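3-dehydroquinate dehydratase (Enterococcus faecalis, PDB 4PH6) catalyses the cis-dehydration of 3-dehydroquinate to 3-dehydroshikimate, the third step of the chorismate pathway, through an imine formed with an active-site lysine. Local coordinates at residues F95-E98 with N99-L103. Sequence-based numbering, arbitrary orientation.
Sequences FSEE and NYFAL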
loop_
_atom_site.group_PDB
_atom_site.type_symbol
_atom_site.label_atom_id
_atom_site.label_comp_id
_atom_site.label_asym_id
_atom_site.label_seq_id
_atom_site.Cartn_x
_atom_site.Cartn_y
_atom_site.Cartn_z
ATOM N N PHE A 95 4.875 -34.397 -8.710
ATOM C CA PHE A 95 6.114 -34.564 -9.453
ATOM C C PHE A 95 7.134 -35.069 -8.453
ATOM O O PHE A 95 7.291 -34.481 -7.380
ATOM C CB PHE A 95 6.555 -33.232 -10.080
ATOM C CG PHE A 95 7.217 -33.351 -11.440
ATOM C CD1 PHE A 95 6.623 -34.074 -12.465
ATOM C CD2 PHE A 95 8.402 -32.675 -11.711
ATOM C CE1 PHE A 95 7.216 -34.153 -13.720
ATOM C CE2 PHE A 95 8.994 -32.745 -12.961
ATOM C CZ PHE A 95 8.397 -33.485 -13.968
ATOM N N SER A 96 7.798 -36.172 -8.784
ATOM C CA SER A 96 8.866 -36.699 -7.948
ATOM C C SER A 96 10.004 -35.693 -7.838
ATOM O O SER A 96 10.244 -34.923 -8.770
ATOM C CB SER A 96 9.392 -38.011 -8.521
ATOM O OG SER A 96 10.045 -37.793 -9.765
ATOM N N GLU A 97 10.701 -35.701 -6.705
ATOM C CA GLU A 97 11.938 -34.937 -6.566
ATOM C C GLU A 97 12.916 -35.241 -7.716
ATOM O O GLU A 97 13.520 -34.325 -8.275
ATOM C CB GLU A 97 12.600 -35.225 -5.213
ATOM C CG GLU A 97 14.059 -34.779 -5.119
ATOM C CD GLU A 97 14.725 -35.185 -3.813
ATOM O OE1 GLU A 97 15.817 -35.799 -3.861
ATOM O OE2 GLU A 97 14.161 -34.884 -2.739
ATOM N N GLU A 98 13.056 -36.519 -8.069
ATOM C CA GLU A 98 13.983 -36.937 -9.128
ATOM C C GLU A 98 13.639 -36.288 -10.467
ATOM O O GLU A 98 14.525 -35.801 -11.167
ATOM C CB GLU A 98 13.986 -38.466 -9.270
ATOM C CG GLU A 98 14.842 -39.023 -10.412
ATOM C CD GLU A 98 14.554 -40.499 -10.675
ATOM O OE1 GLU A 98 13.487 -40.969 -10.220
ATOM O OE2 GLU A 98 15.378 -41.188 -11.323
ATOM N N ASN A 99 12.352 -36.275 -10.811
ATOM C CA ASN A 99 11.888 -35.603 -12.022
ATOM C C ASN A 99 12.047 -34.085 -11.925
ATOM O O ASN A 99 12.320 -33.413 -12.917
ATOM C CB ASN A 99 10.430 -35.957 -12.315
ATOM C CG ASN A 99 10.287 -37.303 -13.013
ATOM O OD1 ASN A 99 11.190 -37.739 -13.718
ATOM N ND2 ASN A 99 9.149 -37.961 -12.818
ATOM N N TYR A 100 11.881 -33.551 -10.723
ATOM C CA TYR A 100 12.070 -32.137 -10.505
ATOM C C TYR A 100 13.501 -31.749 -10.878
ATOM O O TYR A 100 13.718 -30.867 -11.716
ATOM C CB TYR A 100 11.755 -31.771 -9.055
ATOM C CG TYR A 100 11.989 -30.318 -8.714
ATOM C CD1 TYR A 100 11.054 -29.347 -9.047
ATOM C CD2 TYR A 100 13.135 -29.916 -8.034
ATOM C CE1 TYR A 100 11.263 -28.005 -8.727
ATOM C CE2 TYR A 100 13.347 -28.584 -7.708
ATOM C CZ TYR A 100 12.406 -27.634 -8.054
ATOM O OH TYR A 100 12.616 -26.307 -7.731
ATOM N N PHE A 101 14.480 -32.428 -10.293
ATOM C CA PHE A 101 15.873 -32.078 -10.558
ATOM C C PHE A 101 16.357 -32.509 -11.946
ATOM O O PHE A 101 17.198 -31.833 -12.543
ATOM C CB PHE A 101 16.775 -32.663 -9.471
ATOM C CG PHE A 101 16.673 -31.929 -8.173
ATOM C CD1 PHE A 101 17.276 -30.699 -8.019
ATOM C CD2 PHE A 101 15.947 -32.452 -7.116
ATOM C CE1 PHE A 101 17.185 -30.017 -6.832
ATOM C CE2 PHE A 101 15.854 -31.777 -5.934
ATOM C CZ PHE A 101 16.474 -30.556 -5.786
ATOM N N ALA A 102 15.827 -33.610 -12.466
ATOM C CA ALA A 102 16.218 -34.077 -13.802
ATOM C C ALA A 102 15.789 -33.088 -14.903
ATOM O O ALA A 102 16.545 -32.819 -15.850
ATOM C CB ALA A 102 15.634 -35.456 -14.067
ATOM N N LEU A 103 14.579 -32.545 -14.762
ATOM C CA LEU A 103 14.047 -31.548 -15.698
ATOM C C LEU A 103 14.907 -30.292 -15.734
ATOM O O LEU A 103 15.266 -29.799 -16.806
ATOM C CB LEU A 103 12.618 -31.163 -15.325
ATOM C CG LEU A 103 11.935 -30.084 -16.182
ATOM C CD1 LEU A 103 12.181 -30.262 -17.679
ATOM C CD2 LEU A 103 10.439 -30.053 -15.900
HETATM O O HOH W 1 7.192 -37.639 -11.257
#
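Ser96 OG accepts the backbone N-H of Asn99 at 3.0 Å from Ser96 OG to Asn99 N, with an N-H...O angle of 157°, and so caps the first turn of the helix that begins at Glu97. The hydroxyl reaches that N-H because chi1 of 67° sets OG between the backbone N and the carbonyl carbon of Ser96. A water accepts from Ser96 N at 2.9 Å, just ahead of the helix; its link to Asn99 ND2, at 2.5 Å, is too short to trust in detail. On the same residue, Asn99 CB lies over one face of the Phe95 ring, a CH-pi contact 3.7 Å from the centroid and offset toward the rim. The ring and the Asn99 amide plane are inclined by 37°, and the two side chains cross at about a right angle. Phe95 CE2 also touches Leu103 CD2 at 4.2 Å, one turn further along.

Ser96 is the N-cap of helix 97-110, the helix of the beta-alpha-beta unit between strands 80-83 and 115-119 in the (beta/alpha)8 barrel. Behind the cap, the regular i to i+4 bonds start with Tyr100 N to Ser96 O at 2.9 Å and continue from Phe101 N to Glu97 O and from Ala102 N to Glu98 O. On another side of the turn, Glu97 CG meets the edge of the Phe101 ring in its plane, 3.6 Å from Phe101 CE2, with the carboxylate plane nearly perpendicular to the ring.

Further out, Phe95 stacks on Phe84 and, with Asn99, Ala102 and Leu103, touches Phe61 of helix 61-73. Phe101 packs against Ala126 and Ala127 of helix 124-136, while the Tyr100 side chain lies about 6 Å from that of Arg85, a predicted 3-dehydroquinate-binding residue.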